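Nucleoporin NUP82 (Chaetomium thermophilum, PDB 5CWW) probably serves as a structural component of the nuclear pore complex, this chain being its N-terminal beta-propeller part, and as a docking partner for transport factors. Local coordinates at residues Gln126-Val131 with Val137-Leu142; Val179-Gly184 with Ala189-Thr194. All blocks are in the same frame, centred on the assembly; numbering follows the deposited sequence.

Contact 1 (Gln126-Val131 with Val137-Leu142); sequences QDFLAV and VHICIL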
ATOM      1  N   GLN B 126       9.609 -18.601  -1.155  1.00 64.42           N
ATOM      2  CA  GLN B 126      10.818 -18.316  -1.924  1.00 62.56           C
ATOM      3  C   GLN B 126      10.937 -19.168  -3.186  1.00 62.03           C
ATOM      4  O   GLN B 126      12.040 -19.528  -3.596  1.00 60.35           O
ATOM      5  CB  GLN B 126      12.055 -18.518  -1.039  1.00 63.10           C
ATOM      6  CG  GLN B 126      12.028 -17.696   0.242  1.00 61.21           C
ATOM      7  CD  GLN B 126      13.241 -17.928   1.120  1.00 62.98           C
ATOM      8  OE1 GLN B 126      13.783 -19.033   1.178  1.00 64.83           O
ATOM      9  NE2 GLN B 126      13.675 -16.882   1.815  1.00 63.63           N
ATOM     10  N   ASP B 127       9.797 -19.479  -3.798  1.00 60.74           N
ATOM     11  CA  ASP B 127       9.774 -20.214  -5.060  1.00 62.28           C
ATOM     12  C   ASP B 127       9.344 -19.311  -6.219  1.00 62.37           C
ATOM     13  O   ASP B 127       9.708 -19.560  -7.368  1.00 65.47           O
ATOM     14  CB  ASP B 127       8.844 -21.427  -4.959  1.00 63.19           C
ATOM     15  CG  ASP B 127       7.494 -21.084  -4.358  1.00 60.64           C
ATOM     16  OD1 ASP B 127       7.339 -19.965  -3.818  1.00 59.70           O
ATOM     17  OD2 ASP B 127       6.586 -21.938  -4.418  1.00 62.14           O
ATOM     18  N   PHE B 128       8.578 -18.265  -5.910  1.00 59.41           N
ATOM     19  CA  PHE B 128       8.167 -17.273  -6.906  1.00 57.96           C
ATOM     20  C   PHE B 128       8.825 -15.921  -6.640  1.00 57.96           C
ATOM     21  O   PHE B 128       9.036 -15.538  -5.488  1.00 57.53           O
ATOM     22  CB  PHE B 128       6.643 -17.089  -6.917  1.00 55.44           C
ATOM     23  CG  PHE B 128       5.869 -18.286  -7.411  1.00 56.79           C
ATOM     24  CD1 PHE B 128       6.508 -19.444  -7.821  1.00 58.69           C
ATOM     25  CD2 PHE B 128       4.484 -18.236  -7.474  1.00 56.37           C
ATOM     26  CE1 PHE B 128       5.782 -20.530  -8.272  1.00 60.36           C
ATOM     27  CE2 PHE B 128       3.755 -19.316  -7.926  1.00 58.77           C
ATOM     28  CZ  PHE B 128       4.405 -20.465  -8.326  1.00 60.06           C
ATOM     29  N   LEU B 129       9.131 -15.200  -7.714  1.00 58.29           N
ATOM     30  CA  LEU B 129       9.698 -13.859  -7.617  1.00 57.42           C
ATOM     31  C   LEU B 129       8.908 -12.879  -8.481  1.00 55.48           C
ATOM     32  O   LEU B 129       8.835 -13.033  -9.703  1.00 58.07           O
ATOM     33  CB  LEU B 129      11.168 -13.862  -8.040  1.00 59.26           C
ATOM     34  CG  LEU B 129      11.901 -12.520  -7.961  1.00 58.88           C
ATOM     35  CD1 LEU B 129      12.081 -12.086  -6.510  1.00 59.28           C
ATOM     36  CD2 LEU B 129      13.242 -12.598  -8.669  1.00 60.55           C
ATOM     37  N   ALA B 130       8.319 -11.874  -7.840  1.00 53.95           N
ATOM     38  CA  ALA B 130       7.591 -10.830  -8.551  1.00 54.40           C
ATOM     39  C   ALA B 130       8.574  -9.806  -9.107  1.00 53.09           C
ATOM     40  O   ALA B 130       9.441  -9.316  -8.382  1.00 53.83           O
ATOM     41  CB  ALA B 130       6.581 -10.162  -7.634  1.00 52.47           C
ATOM     42  N   VAL B 131       8.434  -9.493 -10.393  1.00 52.38           N
ATOM     43  CA  VAL B 131       9.353  -8.602 -11.096  1.00 52.04           C
ATOM     44  C   VAL B 131       8.602  -7.411 -11.678  1.00 53.27           C
ATOM     45  O   VAL B 131       7.807  -7.562 -12.608  1.00 54.36           O
ATOM     46  CB  VAL B 131      10.095  -9.337 -12.231  1.00 52.98           C
ATOM     47  CG1 VAL B 131      11.099  -8.410 -12.909  1.00 54.20           C
ATOM     48  CG2 VAL B 131      10.795 -10.575 -11.693  1.00 54.41           C
ATOM     49  N   VAL B 137       4.211  -6.254 -14.555  1.00 54.04           N
ATOM     50  CA  VAL B 137       4.511  -7.231 -13.515  1.00 53.96           C
ATOM     51  C   VAL B 137       4.712  -8.612 -14.132  1.00 56.33           C
ATOM     52  O   VAL B 137       3.825  -9.132 -14.813  1.00 56.85           O
ATOM     53  CB  VAL B 137       3.387  -7.309 -12.461  1.00 52.87           C
ATOM     54  CG1 VAL B 137       3.758  -8.285 -11.347  1.00 52.25           C
ATOM     55  CG2 VAL B 137       3.098  -5.934 -11.879  1.00 52.06           C
ATOM     56  N   HIS B 138       5.885  -9.194 -13.895  1.00 59.21           N
ATOM     57  CA  HIS B 138       6.162 -10.568 -14.295  1.00 61.63           C
ATOM     58  C   HIS B 138       6.425 -11.431 -13.066  1.00 61.20           C
ATOM     59  O   HIS B 138       6.989 -10.961 -12.080  1.00 61.35           O
ATOM     60  CB  HIS B 138       7.362 -10.634 -15.238  1.00 62.04           C
ATOM     61  CG  HIS B 138       7.102 -10.056 -16.592  1.00 62.04           C
ATOM     62  ND1 HIS B 138       7.106  -8.699 -16.837  1.00 61.08           N
ATOM     63  CD2 HIS B 138       6.830 -10.651 -17.778  1.00 63.02           C
ATOM     64  CE1 HIS B 138       6.850  -8.484 -18.114  1.00 63.10           C
ATOM     65  NE2 HIS B 138       6.679  -9.652 -18.707  1.00 63.86           N
ATOM     66  N   ILE B 139       6.009 -12.692 -13.137  1.00 58.98           N
ATOM     67  CA  ILE B 139       6.282 -13.659 -12.082  1.00 58.56           C
ATOM     68  C   ILE B 139       7.311 -14.661 -12.576  1.00 59.82           C
ATOM     69  O   ILE B 139       7.065 -15.397 -13.534  1.00 60.01           O
ATOM     70  CB  ILE B 139       5.012 -14.409 -11.642  1.00 57.54           C
ATOM     71  CG1 ILE B 139       3.904 -13.421 -11.265  1.00 54.55           C
ATOM     72  CG2 ILE B 139       5.323 -15.355 -10.481  1.00 58.74           C
ATOM     73  CD1 ILE B 139       4.268 -12.468 -10.151  1.00 51.77           C
ATOM     74  N   CYS B 140       8.467 -14.684 -11.921  1.00 60.66           N
ATOM     75  CA  CYS B 140       9.526 -15.615 -12.274  1.00 63.09           C
ATOM     76  C   CYS B 140       9.448 -16.865 -11.413  1.00 62.64           C
ATOM     77  O   CYS B 140       9.502 -16.792 -10.185  1.00 60.61           O
ATOM     78  CB  CYS B 140      10.898 -14.962 -12.116  1.00 62.49           C
ATOM     79  SG  CYS B 140      12.280 -16.052 -12.560  1.00 65.83           S
ATOM     80  N   ILE B 141       9.307 -18.012 -12.068  1.00 62.27           N
ATOM     81  CA  ILE B 141       9.400 -19.295 -11.393  1.00 63.96           C
ATOM     82  C   ILE B 141      10.875 -19.566 -11.143  1.00 62.60           C
ATOM     83  O   ILE B 141      11.608 -19.940 -12.056  1.00 63.60           O
ATOM     84  CB  ILE B 141       8.779 -20.435 -12.223  1.00 69.22           C
ATOM     85  CG1 ILE B 141       7.384 -20.038 -12.720  1.00 70.24           C
ATOM     86  CG2 ILE B 141       8.716 -21.720 -11.406  1.00 71.48           C
ATOM     87  CD1 ILE B 141       6.437 -19.582 -11.629  1.00 69.09           C
ATOM     88  N   LEU B 142      11.306 -19.360  -9.905  1.00 65.07           N
ATOM     89  CA  LEU B 142      12.723 -19.441  -9.573  1.00 67.40           C
ATOM     90  C   LEU B 142      13.270 -20.840  -9.842  1.00 74.53           C
ATOM     91  O   LEU B 142      12.630 -21.835  -9.506  1.00 76.29           O
ATOM     92  CB  LEU B 142      12.948 -19.042  -8.114  1.00 66.25           C
ATOM     93  CG  LEU B 142      12.581 -17.590  -7.791  1.00 63.82           C
ATOM     94  CD1 LEU B 142      12.754 -17.303  -6.306  1.00 64.63           C
ATOM     95  CD2 LEU B 142      13.420 -16.617  -8.617  1.00 62.40           C
TER
HETATM   96  O   HOH W   1      10.564 -22.045  -8.102  1.00 54.64           O
HETATM   97  O   HOH W   2       7.741  -6.586 -15.298  1.00 55.55           O
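Leu129 and Cys140 trade backbone hydrogen bonds in both directions, the straighter running from Cys140 N to Leu129 O at 2.8 Å (174° at the hydrogen). Val131 and His138 repeat the exchange, with Val131 N 2.7 Å from His138 O. At the far end Leu142 N donates to Asp127 O at 3.0 Å. Asp127 O also accepts a hydrogen bond from a water. A second water donates to Val131 O and lies in the plane of the His138 ring, 2.7 Å from ND1. Asp127 turns its carboxylate elsewhere, to His188 and Ser123.

Packing follows the alternation of the strands. On the face of Phe128 and Ala130, Ile141 lays CD1 over the phenyl ring, a CH-pi contact 4.0 Å from the centroid. With chi1 at -49° and a second turn at chi2 (-54°), the Ile141 side chain bends its end toward that ring. Ile139 CD1 reaches Ala130 CB at 4.1 Å. On the Leu129 side, Leu142, just past the strand, sets CD2 against Leu129 CB at 3.6 Å, while its CD1 approaches Gln126 O. Cutting this leucine back to an alanine would remove both methyls and is likely to leave Leu129 CB without its neighbour and a gap beside Gln126 O. These paired strands are the middle two of a four-stranded antiparallel sheet, 119-122 and 160-162 outside them, as in a beta-propeller blade.

Contact 2 (Val179-Gly184 with Ala189-Thr194); sequences VWHPLG and ALVTVT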
ATOM      1  N   VAL B 179       2.839  -7.159  -2.980  1.00 42.89           N
ATOM      2  CA  VAL B 179       3.099  -7.836  -1.718  1.00 44.98           C
ATOM      3  C   VAL B 179       2.330  -9.143  -1.662  1.00 47.17           C
ATOM      4  O   VAL B 179       1.158  -9.205  -2.027  1.00 46.98           O
ATOM      5  CB  VAL B 179       2.719  -6.955  -0.505  1.00 45.97           C
ATOM      6  CG1 VAL B 179       3.660  -5.764  -0.402  1.00 47.68           C
ATOM      7  CG2 VAL B 179       1.271  -6.485  -0.603  1.00 46.20           C
ATOM      8  N   TRP B 180       3.006 -10.194  -1.217  1.00 48.16           N
ATOM      9  CA  TRP B 180       2.402 -11.513  -1.140  1.00 48.50           C
ATOM     10  C   TRP B 180       1.525 -11.584   0.102  1.00 49.23           C
ATOM     11  O   TRP B 180       1.884 -11.053   1.152  1.00 48.57           O
ATOM     12  CB  TRP B 180       3.483 -12.597  -1.119  1.00 48.33           C
ATOM     13  CG  TRP B 180       4.333 -12.591  -2.360  1.00 47.19           C
ATOM     14  CD1 TRP B 180       5.470 -11.862  -2.572  1.00 46.78           C
ATOM     15  CD2 TRP B 180       4.103 -13.334  -3.565  1.00 46.88           C
ATOM     16  NE1 TRP B 180       5.964 -12.110  -3.832  1.00 47.54           N
ATOM     17  CE2 TRP B 180       5.144 -13.010  -4.461  1.00 47.89           C
ATOM     18  CE3 TRP B 180       3.123 -14.242  -3.972  1.00 47.32           C
ATOM     19  CZ2 TRP B 180       5.229 -13.565  -5.737  1.00 50.16           C
ATOM     20  CZ3 TRP B 180       3.209 -14.791  -5.241  1.00 49.27           C
ATOM     21  CH2 TRP B 180       4.254 -14.450  -6.107  1.00 50.89           C
ATOM     22  N   HIS B 181       0.368 -12.226  -0.016  1.00 50.00           N
ATOM     23  CA  HIS B 181      -0.553 -12.295   1.110  1.00 48.84           C
ATOM     24  C   HIS B 181      -0.010 -13.251   2.177  1.00 48.35           C
ATOM     25  O   HIS B 181       0.335 -14.387   1.863  1.00 50.85           O
ATOM     26  CB  HIS B 181      -1.943 -12.744   0.659  1.00 49.58           C
ATOM     27  CG  HIS B 181      -3.028 -12.378   1.623  1.00 47.43           C
ATOM     28  ND1 HIS B 181      -3.110 -12.915   2.889  1.00 49.43           N
ATOM     29  CD2 HIS B 181      -4.061 -11.511   1.516  1.00 47.67           C
ATOM     30  CE1 HIS B 181      -4.154 -12.404   3.516  1.00 48.31           C
ATOM     31  NE2 HIS B 181      -4.750 -11.551   2.704  1.00 47.40           N
ATOM     32  N   PRO B 182       0.080 -12.792   3.439  1.00 48.09           N
ATOM     33  CA  PRO B 182       0.624 -13.627   4.519  1.00 48.23           C
ATOM     34  C   PRO B 182      -0.102 -14.961   4.692  1.00 48.22           C
ATOM     35  O   PRO B 182       0.478 -15.909   5.221  1.00 48.63           O
ATOM     36  CB  PRO B 182       0.430 -12.757   5.770  1.00 48.94           C
ATOM     37  CG  PRO B 182       0.335 -11.374   5.274  1.00 47.81           C
ATOM     38  CD  PRO B 182      -0.281 -11.445   3.917  1.00 46.44           C
ATOM     39  N   LEU B 183      -1.358 -15.022   4.259  1.00 49.23           N
ATOM     40  CA  LEU B 183      -2.199 -16.194   4.478  1.00 51.85           C
ATOM     41  C   LEU B 183      -2.526 -16.914   3.172  1.00 51.70           C
ATOM     42  O   LEU B 183      -3.368 -17.810   3.147  1.00 55.14           O
ATOM     43  CB  LEU B 183      -3.494 -15.785   5.180  1.00 53.84           C
ATOM     44  CG  LEU B 183      -3.325 -14.997   6.481  1.00 54.43           C
ATOM     45  CD1 LEU B 183      -4.685 -14.633   7.059  1.00 57.97           C
ATOM     46  CD2 LEU B 183      -2.500 -15.773   7.495  1.00 56.57           C
ATOM     47  N   GLY B 184      -1.858 -16.523   2.093  1.00 48.70           N
ATOM     48  CA  GLY B 184      -2.085 -17.136   0.797  1.00 47.11           C
ATOM     49  C   GLY B 184      -1.650 -18.587   0.764  1.00 50.47           C
ATOM     50  O   GLY B 184      -0.590 -18.932   1.281  1.00 50.43           O
ATOM     51  N   ALA B 189      -0.457 -16.366  -3.344  1.00 49.35           N
ATOM     52  CA  ALA B 189      -1.426 -15.285  -3.487  1.00 47.13           C
ATOM     53  C   ALA B 189      -0.711 -13.939  -3.425  1.00 47.96           C
ATOM     54  O   ALA B 189      -0.037 -13.628  -2.440  1.00 48.16           O
ATOM     55  CB  ALA B 189      -2.488 -15.374  -2.414  1.00 45.20           C
ATOM     56  N   LEU B 190      -0.863 -13.150  -4.485  1.00 48.68           N
ATOM     57  CA  LEU B 190      -0.185 -11.864  -4.614  1.00 49.11           C
ATOM     58  C   LEU B 190      -1.172 -10.704  -4.662  1.00 48.55           C
ATOM     59  O   LEU B 190      -2.224 -10.797  -5.294  1.00 49.61           O
ATOM     60  CB  LEU B 190       0.684 -11.846  -5.873  1.00 49.66           C
ATOM     61  CG  LEU B 190       1.466 -10.557  -6.145  1.00 49.50           C
ATOM     62  CD1 LEU B 190       2.528 -10.328  -5.082  1.00 49.14           C
ATOM     63  CD2 LEU B 190       2.092 -10.598  -7.529  1.00 51.10           C
ATOM     64  N   VAL B 191      -0.821  -9.614  -3.987  1.00 47.96           N
ATOM     65  CA  VAL B 191      -1.605  -8.387  -4.023  1.00 46.59           C
ATOM     66  C   VAL B 191      -0.808  -7.302  -4.732  1.00 46.74           C
ATOM     67  O   VAL B 191       0.317  -6.998  -4.335  1.00 49.66           O
ATOM     68  CB  VAL B 191      -1.986  -7.893  -2.611  1.00 44.31           C
ATOM     69  CG1 VAL B 191      -2.771  -6.588  -2.690  1.00 42.94           C
ATOM     70  CG2 VAL B 191      -2.792  -8.949  -1.877  1.00 42.52           C
ATOM     71  N   THR B 192      -1.394  -6.724  -5.778  1.00 45.21           N
ATOM     72  CA  THR B 192      -0.795  -5.583  -6.457  1.00 44.76           C
ATOM     73  C   THR B 192      -1.640  -4.340  -6.207  1.00 42.75           C
ATOM     74  O   THR B 192      -2.861  -4.422  -6.063  1.00 42.10           O
ATOM     75  CB  THR B 192      -0.655  -5.821  -7.978  1.00 46.31           C
ATOM     76  OG1 THR B 192      -1.947  -6.026  -8.570  1.00 47.57           O
ATOM     77  CG2 THR B 192       0.228  -7.033  -8.252  1.00 47.73           C
ATOM     78  N   VAL B 193      -0.975  -3.193  -6.134  1.00 43.50           N
ATOM     79  CA  VAL B 193      -1.644  -1.918  -5.927  1.00 43.59           C
ATOM     80  C   VAL B 193      -1.071  -0.897  -6.900  1.00 43.70           C
ATOM     81  O   VAL B 193       0.149  -0.781  -7.048  1.00 45.10           O
ATOM     82  CB  VAL B 193      -1.480  -1.408  -4.475  1.00 42.92           C
ATOM     83  CG1 VAL B 193      -2.337  -0.174  -4.240  1.00 43.27           C
ATOM     84  CG2 VAL B 193      -1.846  -2.499  -3.479  1.00 41.71           C
ATOM     85  N   THR B 194      -1.962  -0.164  -7.562  1.00 43.05           N
ATOM     86  CA  THR B 194      -1.572   0.850  -8.533  1.00 43.24           C
ATOM     87  C   THR B 194      -1.687   2.243  -7.929  1.00 43.18           C
ATOM     88  O   THR B 194      -2.317   2.419  -6.886  1.00 42.83           O
ATOM     89  CB  THR B 194      -2.446   0.771  -9.800  1.00 43.03           C
ATOM     90  OG1 THR B 194      -3.826   0.857  -9.433  1.00 42.94           O
ATOM     91  CG2 THR B 194      -2.209  -0.540 -10.532  1.00 44.10           C
TER
HETATM   92  O   HOH W   3       0.761 -15.456  -0.691  1.00 46.04           O
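Val179 and Val191 hold each other by two backbone hydrogen bonds, Val179 N to Val191 O at 2.9 Å and Val191 N to Val179 O at 2.8 Å. One further bond extends the pairing past the end of the strand: His181 N donates a hydrogen bond to Ala189 O, nearly straight at 170°. A water donates to that same oxygen and to His181 O, bridging the two segments where they part. His181 O also accepts from Gly184 N, closing a type I turn, and Leu183 N donates to His181 ND1 in the ring plane. With NE2 held by Leu287 O, the imidazole is gripped at both nitrogens. Trp180 NE1 hydrogen-bonds to Val121 O of strand 119-122, in the neighbouring sheet.

Among the apolar contacts, Leu190 places CD1 squarely over one face of the Trp180 indole, 3.8 Å from the centroid of the five-membered ring and 12° off its normal. With CG anti to the backbone N (chi1 -180°) and chi2 at 66°, Leu190 turns CD1 onto that ring face, where CD1 also lies 3.5 Å from Val179 O. Val179 CG2 meets Val191 CB at 4.1 Å. Beside the turn, Ala189 CB rests 3.7 Å from Gly184 CA.

ND1 of His181 accepts from Leu183 N and NE2 pairs with the carbonyl of Leu287, which is consistent with a neutral imidazole carrying its proton on NE2.

From the N terminus, the chain first closes contact 1, a short hairpin whose strands 128-132 and 137-141 are joined by the short connection 133-136. It then passes through strand 160-162 before opening contact 2, the hairpin of strands 175-180 and 189-194. The two loops follow in series, neither crossing nor enclosing the other. Their centres are about 13 Å apart, and side chains bridge the gap: Trp180 CH2 packs 3.7 Å from Phe128 CB, and Leu190 CD2 lies 3.9 Å from Ile139 CD1. Each hairpin belongs to its own four-stranded antiparallel sheet, so this apolar seam ties two successive sheets face to face, with His188, just before 189-194, stacked on Phe128.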